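Local atomic coordinates of probable ferredoxin-dependent nitrite reductase NirA (Mycobacterium tuberculosis, PDB entry 1ZJ8), a protein that catalyses the six-electron reduction of sulfite to sulfide with electrons from ferredoxin, using a siroheme and a [4Fe-4S] cluster. Residues A358-R363 with V443-L448; S419-N424 with E451-L456; V465-N470 with A484-K489; Y104-V109 with N143-W148. All blocks are in the same frame, centred on the assembly; numbering follows the deposited sequence.

Contact 1: A358-R363 with V443-L448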
# COMPACT_ATOMS: atom_id res chain seq x y z
N ALA A 358 -6.47 -12.90 -8.53
CA ALA A 358 -6.69 -11.48 -8.74
C ALA A 358 -8.14 -11.15 -8.52
O ALA A 358 -8.97 -11.42 -9.38
CB ALA A 358 -6.28 -11.05 -10.17
N PRO A 359 -8.45 -10.53 -7.38
CA PRO A 359 -9.76 -9.96 -7.24
C PRO A 359 -9.80 -8.68 -8.07
O PRO A 359 -8.91 -8.46 -8.90
CB PRO A 359 -9.88 -9.71 -5.74
CG PRO A 359 -8.47 -9.80 -5.18
CD PRO A 359 -7.58 -10.31 -6.21
N ILE A 360 -10.82 -7.85 -7.87
CA ILE A 360 -10.92 -6.57 -8.53
C ILE A 360 -10.57 -5.49 -7.51
O ILE A 360 -11.37 -5.17 -6.63
CB ILE A 360 -12.35 -6.36 -9.08
CG1 ILE A 360 -12.63 -7.31 -10.25
CG2 ILE A 360 -12.53 -4.90 -9.51
CD1 ILE A 360 -14.00 -7.15 -10.88
N ALA A 361 -9.36 -4.95 -7.63
CA ALA A 361 -8.90 -3.86 -6.78
C ALA A 361 -9.04 -4.21 -5.33
O ALA A 361 -9.58 -3.42 -4.60
CB ALA A 361 -9.67 -2.61 -7.08
N GLY A 362 -8.62 -5.41 -4.93
CA GLY A 362 -8.57 -5.80 -3.52
C GLY A 362 -9.90 -6.17 -2.86
O GLY A 362 -9.91 -6.62 -1.71
N ARG A 363 -11.01 -6.03 -3.58
CA ARG A 363 -12.34 -6.22 -2.96
C ARG A 363 -12.70 -7.67 -2.79
O ARG A 363 -12.89 -8.36 -3.78
CB ARG A 363 -13.43 -5.54 -3.79
CG ARG A 363 -14.87 -5.92 -3.34
CD ARG A 363 -15.80 -4.73 -3.18
NE ARG A 363 -15.44 -3.96 -1.99
CZ ARG A 363 -15.93 -2.76 -1.71
NH1 ARG A 363 -16.84 -2.19 -2.50
NH2 ARG A 363 -15.52 -2.10 -0.62
N VAL A 443 -15.79 0.79 -6.00
CA VAL A 443 -17.03 0.27 -6.58
C VAL A 443 -17.03 0.43 -8.11
O VAL A 443 -17.45 -0.48 -8.86
CB VAL A 443 -18.27 0.98 -5.96
CG1 VAL A 443 -19.56 0.20 -6.32
CG2 VAL A 443 -18.10 1.12 -4.41
N ARG A 444 -16.56 1.59 -8.57
CA ARG A 444 -16.40 1.86 -9.99
C ARG A 444 -15.65 0.74 -10.67
O ARG A 444 -16.10 0.18 -11.68
CB ARG A 444 -15.64 3.17 -10.18
CG ARG A 444 -15.61 3.66 -11.62
CD ARG A 444 -16.94 4.28 -12.02
NE ARG A 444 -17.43 3.80 -13.30
CZ ARG A 444 -16.96 4.16 -14.48
NH1 ARG A 444 -15.96 5.01 -14.55
NH2 ARG A 444 -17.48 3.68 -15.60
N ALA A 445 -14.50 0.42 -10.08
CA ALA A 445 -13.61 -0.64 -10.57
C ALA A 445 -14.33 -1.95 -10.76
O ALA A 445 -13.99 -2.72 -11.66
CB ALA A 445 -12.47 -0.85 -9.59
N GLN A 446 -15.32 -2.22 -9.92
CA GLN A 446 -16.05 -3.49 -9.99
C GLN A 446 -16.87 -3.61 -11.27
O GLN A 446 -17.11 -4.72 -11.76
CB GLN A 446 -16.98 -3.67 -8.78
CG GLN A 446 -16.32 -3.52 -7.41
CD GLN A 446 -15.13 -4.41 -7.26
OE1 GLN A 446 -15.13 -5.53 -7.77
NE2 GLN A 446 -14.10 -3.92 -6.58
N HIS A 447 -17.28 -2.46 -11.80
CA HIS A 447 -18.02 -2.40 -13.07
C HIS A 447 -17.10 -2.16 -14.25
O HIS A 447 -17.42 -2.54 -15.38
CB HIS A 447 -19.01 -1.22 -13.04
CG HIS A 447 -20.09 -1.33 -11.99
ND1 HIS A 447 -19.90 -0.92 -10.68
CD2 HIS A 447 -21.37 -1.77 -12.07
CE1 HIS A 447 -21.01 -1.13 -10.00
NE2 HIS A 447 -21.92 -1.65 -10.82
N LEU A 448 -15.96 -1.51 -13.99
CA LEU A 448 -15.13 -1.00 -15.06
C LEU A 448 -14.29 -2.10 -15.67
O LEU A 448 -14.16 -2.15 -16.89
CB LEU A 448 -14.26 0.14 -14.54
CG LEU A 448 -13.35 0.86 -15.54
CD1 LEU A 448 -14.16 1.41 -16.71
CD2 LEU A 448 -12.56 1.95 -14.83
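The type I' beta turn from Ile360 to Arg363 meets helix 442-455 through Gln446, which reaches over to the first carbonyl of the turn. Gln446 NE2 donates to Ile360 O at 3.0 Å in a nearly straight bond (N-H...O 162°). The amide approaches from above the carbonyl plane, while Arg363 N, which closes the turn, donates to the same oxygen from the opposite face, 3.2 Å from Ile360 O. With CG beside the backbone N (chi1 -53°), a bend at chi2 (-54°) brings the Gln446 amide round so that NE2 also bonds to Arg442 O; these two acceptors fix the rotation of the amide. Its OE1 end lies against the branch point of Ile360, near CB and CG2. Here the ferredoxin-like half domain, whose strands 353-357 and 363-365 the turn separates, rests on the 4Fe-4S domain. Beside the amide the packing is apolar: Ile360 CG2 is 4.1 Å from Ala445 CB, and Ala361 CB is 4.2 Å from that same methyl. Leu425 of strand 425-427 touches both alanines. Arg363 crosses Gln446 at about a right angle, its CB 3.3 Å from Gln446 NE2, and carries its guanidinium onward past Val443 CG2 to a salt bridge with Asp137. The siroheme comes within about 7 Å of the Ala361 side chain, measured between nearest atoms.

Contact 2: S419-N424 with E451-L456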
# COMPACT_ATOMS: atom_id res chain seq x y z
N SER A 419 -7.98 -11.55 -17.02
CA SER A 419 -7.68 -10.67 -18.13
C SER A 419 -6.66 -9.63 -17.67
O SER A 419 -6.52 -9.39 -16.47
CB SER A 419 -8.96 -9.98 -18.63
OG SER A 419 -9.34 -8.92 -17.76
N HIS A 420 -5.96 -9.05 -18.64
CA HIS A 420 -5.02 -7.95 -18.41
C HIS A 420 -5.58 -6.93 -17.45
O HIS A 420 -4.94 -6.53 -16.47
CB HIS A 420 -4.78 -7.19 -19.74
CG HIS A 420 -4.02 -7.99 -20.74
ND1 HIS A 420 -2.64 -7.97 -20.80
CD2 HIS A 420 -4.44 -8.86 -21.69
CE1 HIS A 420 -2.24 -8.80 -21.75
NE2 HIS A 420 -3.31 -9.35 -22.31
N TRP A 421 -6.81 -6.53 -17.78
CA TRP A 421 -7.53 -5.45 -17.11
C TRP A 421 -7.78 -5.75 -15.67
O TRP A 421 -7.49 -4.93 -14.81
CB TRP A 421 -8.87 -5.19 -17.81
CG TRP A 421 -8.62 -4.88 -19.22
CD1 TRP A 421 -8.94 -5.65 -20.30
CD2 TRP A 421 -7.88 -3.77 -19.71
NE1 TRP A 421 -8.48 -5.05 -21.45
CE2 TRP A 421 -7.81 -3.90 -21.11
CE3 TRP A 421 -7.26 -2.67 -19.09
CZ2 TRP A 421 -7.16 -2.98 -21.90
CZ3 TRP A 421 -6.63 -1.74 -19.88
CH2 TRP A 421 -6.58 -1.90 -21.28
N ARG A 422 -8.34 -6.91 -15.40
CA ARG A 422 -8.60 -7.31 -14.02
C ARG A 422 -7.30 -7.49 -13.24
O ARG A 422 -7.22 -7.22 -12.05
CB ARG A 422 -9.36 -8.61 -14.00
CG ARG A 422 -9.85 -9.04 -12.64
CD ARG A 422 -10.19 -10.51 -12.71
NE ARG A 422 -11.44 -10.83 -12.04
CZ ARG A 422 -12.65 -10.51 -12.51
NH1 ARG A 422 -12.82 -9.88 -13.68
NH2 ARG A 422 -13.71 -10.86 -11.78
N ARG A 423 -6.30 -8.00 -13.93
CA ARG A 423 -5.02 -8.27 -13.35
C ARG A 423 -4.31 -7.02 -12.94
O ARG A 423 -3.77 -6.94 -11.85
CB ARG A 423 -4.16 -8.98 -14.38
CG ARG A 423 -2.76 -9.15 -13.89
CD ARG A 423 -2.12 -10.25 -14.58
NE ARG A 423 -0.77 -10.45 -14.09
CZ ARG A 423 0.01 -11.41 -14.54
NH1 ARG A 423 -0.41 -12.24 -15.49
NH2 ARG A 423 1.23 -11.54 -14.05
N ASN A 424 -4.30 -6.04 -13.83
CA ASN A 424 -3.41 -4.90 -13.69
C ASN A 424 -4.03 -3.61 -13.15
O ASN A 424 -3.37 -2.59 -13.12
CB ASN A 424 -2.73 -4.64 -15.03
CG ASN A 424 -1.84 -5.76 -15.44
OD1 ASN A 424 -1.02 -6.20 -14.67
ND2 ASN A 424 -2.02 -6.27 -16.65
N GLU A 451 -16.49 -4.11 -18.07
CA GLU A 451 -16.69 -3.25 -19.25
C GLU A 451 -15.49 -3.35 -20.19
O GLU A 451 -15.64 -3.75 -21.34
CB GLU A 451 -16.93 -1.78 -18.89
CG GLU A 451 -17.39 -0.96 -20.09
CD GLU A 451 -17.56 0.52 -19.80
OE1 GLU A 451 -17.84 0.89 -18.63
OE2 GLU A 451 -17.41 1.31 -20.75
N LEU A 452 -14.31 -3.01 -19.66
CA LEU A 452 -13.05 -3.08 -20.40
C LEU A 452 -12.81 -4.46 -20.99
O LEU A 452 -12.42 -4.59 -22.15
CB LEU A 452 -11.89 -2.70 -19.47
CG LEU A 452 -11.88 -1.23 -19.00
CD1 LEU A 452 -10.75 -0.94 -18.02
CD2 LEU A 452 -11.79 -0.29 -20.20
N GLU A 453 -13.05 -5.49 -20.18
CA GLU A 453 -12.87 -6.87 -20.60
C GLU A 453 -13.63 -7.20 -21.89
O GLU A 453 -13.05 -7.71 -22.84
CB GLU A 453 -13.28 -7.82 -19.48
CG GLU A 453 -12.15 -8.14 -18.51
CD GLU A 453 -12.63 -8.92 -17.28
OE1 GLU A 453 -13.87 -9.14 -17.21
OE2 GLU A 453 -11.78 -9.30 -16.42
N ARG A 454 -14.92 -6.88 -21.92
CA ARG A 454 -15.75 -7.18 -23.10
C ARG A 454 -15.63 -6.12 -24.20
O ARG A 454 -15.64 -6.44 -25.39
CB ARG A 454 -17.24 -7.35 -22.68
CG ARG A 454 -17.93 -6.07 -22.15
CD ARG A 454 -19.33 -6.32 -21.58
NE ARG A 454 -19.78 -5.13 -20.86
CZ ARG A 454 -19.80 -4.97 -19.54
NH1 ARG A 454 -19.45 -5.95 -18.70
NH2 ARG A 454 -20.19 -3.80 -19.03
N ARG A 455 -15.48 -4.87 -23.80
CA ARG A 455 -15.38 -3.77 -24.75
C ARG A 455 -14.11 -3.79 -25.63
O ARG A 455 -14.11 -3.26 -26.73
CB ARG A 455 -15.44 -2.43 -24.01
CG ARG A 455 -16.38 -1.46 -24.64
CD ARG A 455 -15.73 -0.15 -24.91
NE ARG A 455 -16.20 0.86 -23.99
CZ ARG A 455 -16.43 2.12 -24.32
NH1 ARG A 455 -16.24 2.53 -25.56
NH2 ARG A 455 -16.87 2.95 -23.40
N LEU A 456 -13.04 -4.40 -25.13
CA LEU A 456 -11.76 -4.45 -25.81
C LEU A 456 -11.33 -5.88 -26.08
O LEU A 456 -10.15 -6.14 -26.32
CB LEU A 456 -10.68 -3.80 -24.94
CG LEU A 456 -10.74 -2.29 -24.74
CD1 LEU A 456 -9.85 -1.88 -23.58
CD2 LEU A 456 -10.33 -1.56 -26.00
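With chi1 at 76°, Ser419 holds OG between its backbone N and carbonyl carbon, a position from which the hydroxyl faces both Glu453 and the start of its own helix. Arg422 sets off in another direction: CG lies anti to N and the chain bends at chi3, turning the guanidinium back toward the same glutamate. Both groups meet on Glu453 OE2. Ser419 OG donates to the anti lone pair of that oxygen at 2.8 Å, and Arg422 NH1 reaches OE2 from the syn side at 3.0 Å, a bent bond (131°) that is part of a salt bridge, its flat group nearly coplanar with the carboxylate. Ser419 is also the N-cap of helix 420-424, since its OG accepts from Arg422 N at 3.3 Å. Glu453 thus sits in the second shell of a helix cap, and the arginine together with the nearby helix N terminus would probably favour its ionised form. The short axes of helices 420-424 and 451-455 run 9.4 Å apart and roughly antiparallel, at 156°, a helix pair within the 4Fe-4S domain. Trp421 packs between the two helices. Leu452 CB stands over one face of the indole in a CH-pi contact, 4.1 Å from the centroid of the Trp421 five-membered ring, while Leu452 CD1 lies 4.0 Å from Trp421 CE3. Farther along the indole, Leu456 CD1 approaches Trp421 CZ2 to 3.4 Å, just where the second helix ends. Helix 532-545 also touches both leucines.

Contact 3: V465-N470 with A484-K489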
# COMPACT_ATOMS: atom_id res chain seq x y z
N VAL A 465 1.52 -6.91 -24.15
CA VAL A 465 2.16 -6.14 -23.10
C VAL A 465 1.07 -5.54 -22.21
O VAL A 465 0.06 -5.05 -22.72
CB VAL A 465 3.14 -5.08 -23.75
CG1 VAL A 465 2.43 -3.76 -24.09
CG2 VAL A 465 4.38 -4.83 -22.87
N PRO A 466 1.26 -5.56 -20.89
CA PRO A 466 0.20 -5.17 -19.94
C PRO A 466 0.11 -3.66 -19.72
O PRO A 466 1.15 -3.01 -19.58
CB PRO A 466 0.68 -5.79 -18.63
CG PRO A 466 2.20 -5.74 -18.73
CD PRO A 466 2.52 -5.91 -20.19
N ILE A 467 -1.12 -3.13 -19.65
CA ILE A 467 -1.38 -1.71 -19.37
C ILE A 467 -1.94 -1.52 -17.96
O ILE A 467 -3.12 -1.69 -17.73
CB ILE A 467 -2.37 -1.08 -20.38
CG1 ILE A 467 -1.77 -1.08 -21.78
CG2 ILE A 467 -2.73 0.37 -19.97
CD1 ILE A 467 -2.08 -2.32 -22.57
N THR A 468 -1.09 -1.11 -17.04
CA THR A 468 -1.49 -0.91 -15.66
C THR A 468 -2.38 0.33 -15.55
O THR A 468 -2.13 1.33 -16.19
CB THR A 468 -0.27 -0.80 -14.69
OG1 THR A 468 0.53 0.35 -15.01
CG2 THR A 468 0.59 -2.03 -14.79
N VAL A 469 -3.44 0.23 -14.74
CA VAL A 469 -4.42 1.30 -14.58
C VAL A 469 -4.69 1.50 -13.09
O VAL A 469 -5.16 0.57 -12.42
CB VAL A 469 -5.77 0.98 -15.28
CG1 VAL A 469 -6.80 2.09 -15.00
CG2 VAL A 469 -5.59 0.76 -16.79
N ASN A 470 -4.41 2.69 -12.58
CA ASN A 470 -4.62 2.98 -11.15
C ASN A 470 -5.61 4.13 -10.96
O ASN A 470 -5.40 5.23 -11.47
CB ASN A 470 -3.30 3.33 -10.48
CG ASN A 470 -2.31 2.17 -10.47
OD1 ASN A 470 -2.58 1.11 -11.01
ND2 ASN A 470 -1.16 2.37 -9.86
N ALA A 484 1.64 4.45 -12.99
CA ALA A 484 0.75 3.59 -13.76
C ALA A 484 0.92 3.99 -15.18
O ALA A 484 1.26 5.13 -15.44
CB ALA A 484 -0.69 3.81 -13.35
N ASP A 485 0.70 3.07 -16.10
CA ASP A 485 0.62 3.43 -17.50
C ASP A 485 -0.54 4.42 -17.66
O ASP A 485 -0.36 5.45 -18.29
CB ASP A 485 0.47 2.19 -18.38
CG ASP A 485 1.72 1.33 -18.41
OD1 ASP A 485 2.85 1.85 -18.17
OD2 ASP A 485 1.57 0.10 -18.64
N ILE A 486 -1.69 4.12 -17.05
CA ILE A 486 -2.79 5.07 -16.99
C ILE A 486 -3.20 5.32 -15.54
O ILE A 486 -3.85 4.49 -14.91
CB ILE A 486 -3.99 4.56 -17.79
CG1 ILE A 486 -3.55 4.13 -19.19
CG2 ILE A 486 -5.07 5.65 -17.87
CD1 ILE A 486 -4.64 3.60 -20.05
N GLY A 487 -2.81 6.47 -15.00
CA GLY A 487 -3.14 6.82 -13.62
C GLY A 487 -4.25 7.85 -13.62
O GLY A 487 -4.28 8.72 -14.48
N PHE A 488 -5.16 7.75 -12.66
CA PHE A 488 -6.27 8.69 -12.56
C PHE A 488 -6.24 9.34 -11.19
O PHE A 488 -6.23 8.65 -10.17
CB PHE A 488 -7.60 7.98 -12.78
CG PHE A 488 -7.80 7.48 -14.18
CD1 PHE A 488 -8.39 8.28 -15.14
CD2 PHE A 488 -7.40 6.21 -14.55
CE1 PHE A 488 -8.57 7.82 -16.42
CE2 PHE A 488 -7.59 5.74 -15.85
CZ PHE A 488 -8.18 6.56 -16.78
N LYS A 489 -6.22 10.68 -11.17
CA LYS A 489 -6.27 11.44 -9.91
C LYS A 489 -7.62 12.12 -9.83
O LYS A 489 -7.89 13.07 -10.58
CB LYS A 489 -5.15 12.49 -9.82
CG LYS A 489 -5.18 13.37 -8.51
CD LYS A 489 -3.95 14.30 -8.37
CE LYS A 489 -3.67 15.14 -9.63
NZ LYS A 489 -2.41 15.94 -9.51
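Thr468 and Asp485 are turned so that each side chain serves the other's backbone. Set between its backbone N and carbonyl carbon (chi1 63°), Thr468 OG1 faces Asp485 N and accepts from it at 2.9 Å in an almost straight bond (170°), and Asp485 OD2 receives a weak bond from Thr468 N at 3.3 Å. Beyond this exchange the chains run as parallel neighbours, strands 469-472 and 486-494 of the mixed sheet in the 4Fe-4S domain. Ile486 N bonds to Thr468 O, then Asn470 N to Ile486 O, and Phe488 N to Asn470 O at 2.8 Å. Val469 and Ile486 point to one face of the sheet, where helix 532-545 packs on Ile486 and Phe488. Phe488 turns its ring edge to the neighbouring strand: CE2 lies 3.8 Å from Val469 CG1, and Asn470 O is also near the ring plane. Obliquely across the start of the pair, Ile467 CG2 meets Ile486 CD1 at 3.8 Å. Asn470 points to the other face, beside Gly487 of the partner strand. Its CG sits 3.7 Å from Ala484 CB, and its ND2 bonds to Arg480 O in the connection that carries cluster ligands Cys474 and Cys478. Because the Thr468 and Asp485 side chains take up each other's amide N-H just before regular pairing begins, the strands enter the sheet with those donors engaged, though the aspartate's half is weak.

Contact 4: Y104-V109 with N143-W148. With SRM (siroheme), chain E.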
# COMPACT_ATOMS: atom_id res chain seq x y z
N TYR A 104 -18.87 5.34 12.63
CA TYR A 104 -18.30 4.03 12.32
C TYR A 104 -16.81 4.17 11.98
O TYR A 104 -16.34 5.25 11.66
CB TYR A 104 -19.07 3.40 11.15
CG TYR A 104 -20.51 3.03 11.48
CD1 TYR A 104 -20.79 1.87 12.20
CD2 TYR A 104 -21.58 3.82 11.07
CE1 TYR A 104 -22.08 1.51 12.51
CE2 TYR A 104 -22.89 3.48 11.38
CZ TYR A 104 -23.14 2.32 12.10
OH TYR A 104 -24.44 1.92 12.41
N PHE A 105 -16.09 3.06 12.07
CA PHE A 105 -14.63 3.05 11.86
C PHE A 105 -14.19 2.12 10.74
O PHE A 105 -14.72 1.03 10.56
CB PHE A 105 -13.92 2.60 13.15
CG PHE A 105 -14.08 3.57 14.28
CD1 PHE A 105 -15.11 3.40 15.22
CD2 PHE A 105 -13.22 4.65 14.41
CE1 PHE A 105 -15.27 4.30 16.27
CE2 PHE A 105 -13.37 5.56 15.46
CZ PHE A 105 -14.40 5.38 16.39
N MET A 106 -13.19 2.57 9.99
CA MET A 106 -12.36 1.67 9.24
C MET A 106 -11.38 1.07 10.26
O MET A 106 -10.79 1.81 11.07
CB MET A 106 -11.59 2.43 8.15
CG MET A 106 -10.69 1.54 7.26
SD MET A 106 -9.06 1.08 7.97
CE MET A 106 -8.10 2.55 7.57
N MET A 107 -11.20 -0.25 10.23
CA MET A 107 -10.17 -0.88 11.06
C MET A 107 -9.18 -1.68 10.19
O MET A 107 -9.60 -2.47 9.34
CB MET A 107 -10.79 -1.76 12.12
CG MET A 107 -9.77 -2.26 13.13
SD MET A 107 -10.50 -3.24 14.49
CE MET A 107 -10.90 -4.75 13.65
N ARG A 108 -7.89 -1.46 10.43
CA ARG A 108 -6.81 -1.94 9.57
C ARG A 108 -5.99 -2.98 10.30
O ARG A 108 -5.39 -2.69 11.34
CB ARG A 108 -5.91 -0.76 9.16
CG ARG A 108 -4.72 -1.11 8.23
CD ARG A 108 -3.87 0.13 7.88
NE ARG A 108 -4.59 1.07 7.02
CZ ARG A 108 -4.08 2.22 6.56
NH1 ARG A 108 -2.84 2.60 6.85
NH2 ARG A 108 -4.80 2.99 5.78
N VAL A 109 -5.94 -4.19 9.76
CA VAL A 109 -5.18 -5.25 10.39
C VAL A 109 -3.77 -5.26 9.83
O VAL A 109 -3.57 -5.29 8.62
CB VAL A 109 -5.82 -6.63 10.16
CG1 VAL A 109 -5.06 -7.69 10.94
CG2 VAL A 109 -7.30 -6.61 10.57
N ASN A 143 -2.20 -5.55 3.85
CA ASN A 143 -3.22 -5.57 4.91
C ASN A 143 -4.66 -5.87 4.43
O ASN A 143 -4.98 -5.82 3.24
CB ASN A 143 -3.21 -4.23 5.64
CG ASN A 143 -1.91 -3.97 6.38
OD1 ASN A 143 -1.24 -4.91 6.81
ND2 ASN A 143 -1.54 -2.68 6.53
N VAL A 144 -5.53 -6.20 5.38
CA VAL A 144 -6.96 -6.12 5.16
C VAL A 144 -7.49 -4.98 5.96
O VAL A 144 -6.96 -4.66 7.02
CB VAL A 144 -7.73 -7.35 5.62
CG1 VAL A 144 -7.57 -8.46 4.63
CG2 VAL A 144 -7.29 -7.78 6.99
N GLN A 145 -8.55 -4.38 5.44
CA GLN A 145 -9.26 -3.32 6.12
C GLN A 145 -10.72 -3.67 6.22
O GLN A 145 -11.33 -4.15 5.24
CB GLN A 145 -9.14 -2.02 5.35
CG GLN A 145 -7.77 -1.44 5.38
CD GLN A 145 -7.76 -0.01 4.91
OE1 GLN A 145 -6.84 0.72 5.19
NE2 GLN A 145 -8.81 0.40 4.20
N TYR A 146 -11.28 -3.40 7.40
CA TYR A 146 -12.70 -3.61 7.69
C TYR A 146 -13.38 -2.25 7.66
O TYR A 146 -12.71 -1.24 7.84
CB TYR A 146 -12.85 -4.18 9.09
CG TYR A 146 -12.27 -5.56 9.35
CD1 TYR A 146 -12.75 -6.68 8.68
CD2 TYR A 146 -11.28 -5.75 10.31
CE1 TYR A 146 -12.25 -7.97 8.96
CE2 TYR A 146 -10.76 -7.04 10.60
CZ TYR A 146 -11.26 -8.15 9.92
OH TYR A 146 -10.78 -9.43 10.16
N HIS A 147 -14.68 -2.20 7.41
CA HIS A 147 -15.45 -0.94 7.57
C HIS A 147 -16.75 -1.20 8.35
O HIS A 147 -17.04 -2.35 8.71
CB HIS A 147 -15.75 -0.31 6.22
CG HIS A 147 -14.60 0.42 5.62
ND1 HIS A 147 -13.88 -0.05 4.55
CD2 HIS A 147 -14.04 1.62 5.94
CE1 HIS A 147 -12.94 0.81 4.23
NE2 HIS A 147 -13.01 1.83 5.06
N TRP A 148 -17.52 -0.14 8.63
CA TRP A 148 -18.74 -0.29 9.42
C TRP A 148 -18.45 -0.85 10.83
O TRP A 148 -19.27 -1.58 11.39
CB TRP A 148 -19.78 -1.20 8.72
CG TRP A 148 -20.24 -0.68 7.39
CD1 TRP A 148 -19.87 -1.14 6.14
CD2 TRP A 148 -21.12 0.42 7.17
NE1 TRP A 148 -20.48 -0.38 5.16
CE2 TRP A 148 -21.25 0.58 5.77
CE3 TRP A 148 -21.81 1.29 8.02
CZ2 TRP A 148 -22.06 1.57 5.20
CZ3 TRP A 148 -22.60 2.27 7.46
CH2 TRP A 148 -22.72 2.41 6.07
FE SRM E . -3.07 5.70 2.33
CHA SRM E . -4.50 8.33 3.97
CHB SRM E . -6.09 4.30 1.97
CHC SRM E . -1.69 3.17 0.81
CHD SRM E . -0.84 7.85 0.81
NA SRM E . -4.89 6.12 3.03
C1A SRM E . -5.27 7.17 3.79
C2A SRM E . -6.61 6.99 4.44
CMA SRM E . -6.43 6.51 5.85
CDA SRM E . -7.49 8.21 4.32
CEA SRM E . -7.68 9.11 5.49
O3A SRM E . -6.69 9.69 5.96
O4A SRM E . -8.80 9.27 6.00
C3A SRM E . -7.19 5.92 3.58
CAA SRM E . -8.00 4.90 4.31
CBA SRM E . -9.39 5.47 4.26
CCA SRM E . -10.41 4.37 4.22
O1A SRM E . -10.18 3.36 3.52
O2A SRM E . -11.45 4.50 4.92
C4A SRM E . -6.00 5.40 2.84
NB SRM E . -3.76 3.98 1.68
C1B SRM E . -5.01 3.50 1.62
C2B SRM E . -5.12 2.06 1.18
CMB SRM E . -6.15 1.26 1.93
CDB SRM E . -5.49 2.07 -0.26
CEB SRM E . -5.67 0.76 -0.94
O3B SRM E . -6.79 0.37 -1.35
O4B SRM E . -4.67 0.06 -1.08
C3B SRM E . -3.68 1.64 1.39
CAB SRM E . -3.45 1.16 2.80
CBB SRM E . -2.29 0.22 2.89
CCB SRM E . -1.95 -0.05 4.33
O1B SRM E . -2.28 -1.10 4.87
O2B SRM E . -1.31 0.76 4.99
C4B SRM E . -2.99 2.97 1.29
NC SRM E . -1.67 5.56 1.00
C1C SRM E . -1.10 4.41 0.61
C2C SRM E . -0.09 4.58 -0.33
CDC SRM E . 0.60 3.57 -1.19
CEC SRM E . 1.78 2.82 -0.70
O3C SRM E . 2.11 2.89 0.50
O4C SRM E . 2.39 2.16 -1.56
C3C SRM E . 0.09 5.93 -0.34
CAC SRM E . 1.14 6.51 -1.23
CBC SRM E . 2.60 6.31 -0.93
CCC SRM E . 3.02 7.29 0.15
O1C SRM E . 2.62 7.14 1.34
O2C SRM E . 3.75 8.24 -0.20
C4C SRM E . -0.82 6.50 0.51
ND SRM E . -2.52 7.62 2.64
C1D SRM E . -1.74 8.30 1.79
C2D SRM E . -1.96 9.68 1.97
CAD SRM E . -0.89 10.72 1.69
CBD SRM E . 0.02 11.14 2.81
CCD SRM E . 1.19 12.06 2.61
O1D SRM E . 2.33 11.57 2.81
O2D SRM E . 1.03 13.26 2.27
C3D SRM E . -2.90 9.80 2.98
CDD SRM E . -3.11 11.03 3.82
CED SRM E . -2.19 11.43 4.95
O3D SRM E . -1.35 10.64 5.40
O4D SRM E . -2.25 12.55 5.47
C4D SRM E . -3.24 8.52 3.39
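The siroheme pocket is lined in part by Arg108, Gln145 and His147, on neighbouring antiparallel strands of the ferredoxin-like half domain. The two nitrogens Arg108 NE and NH2 grip Gln145 OE1 side-on, at 2.9 Å from NE and 3.1 Å from NH2, with guanidinium and amide nearly coplanar. This two-donor grip on one oxygen fixes the Gln145 amide with NE2 toward one siroheme propionate, reaching its O1A by a weak bond. His147 NE2 donates to O2A of the same propionate at 3.1 Å, almost straight (170°), while the ring stacks on Phe433. A second propionate, through O2B, lies over a face of the Arg108 guanidinium, 3.0 Å from NH1, whose hydrogen bond goes to Ala171 O. Met106, bent at chi2 and chi3, lies obliquely across Gln145 and His147. Met107 and Tyr146 form a hydrogen-bonded antiparallel pair, with Tyr146 N 2.7 Å from Met107 O. On the face away from the siroheme, Met107 CE touches Tyr146 CD2 and Val109 CG2 touches Tyr146 CE2, both at 3.5 Å. At the far end an edge-to-face pair forms, with Trp148 CE3 3.9 Å above the plane of the Tyr104 ring, over its centre.

From the N terminus, contact 4 comes first: it closes the 104-148 loop, through helix 118-131 and strand 135-138, into the antiparallel sheet beside the siroheme. That sheet ends in strand 363-365, which starts at the last residue of the turn in contact 1. Contact 1 opens at 358 and contact 2 at 419 before either closes, so the two cross, both ending on helix 442-455; Ile360 and Arg422 touch between them. Contact 1 joins the second half domain to the 4Fe-4S domain, while contact 2 pairs two helices within the latter. Contact 3 closes the 465-489 loop in series. It meets contact 2 where Asn424 O probably accepts from Val469 N, leading strand 425-427 into the same sheet.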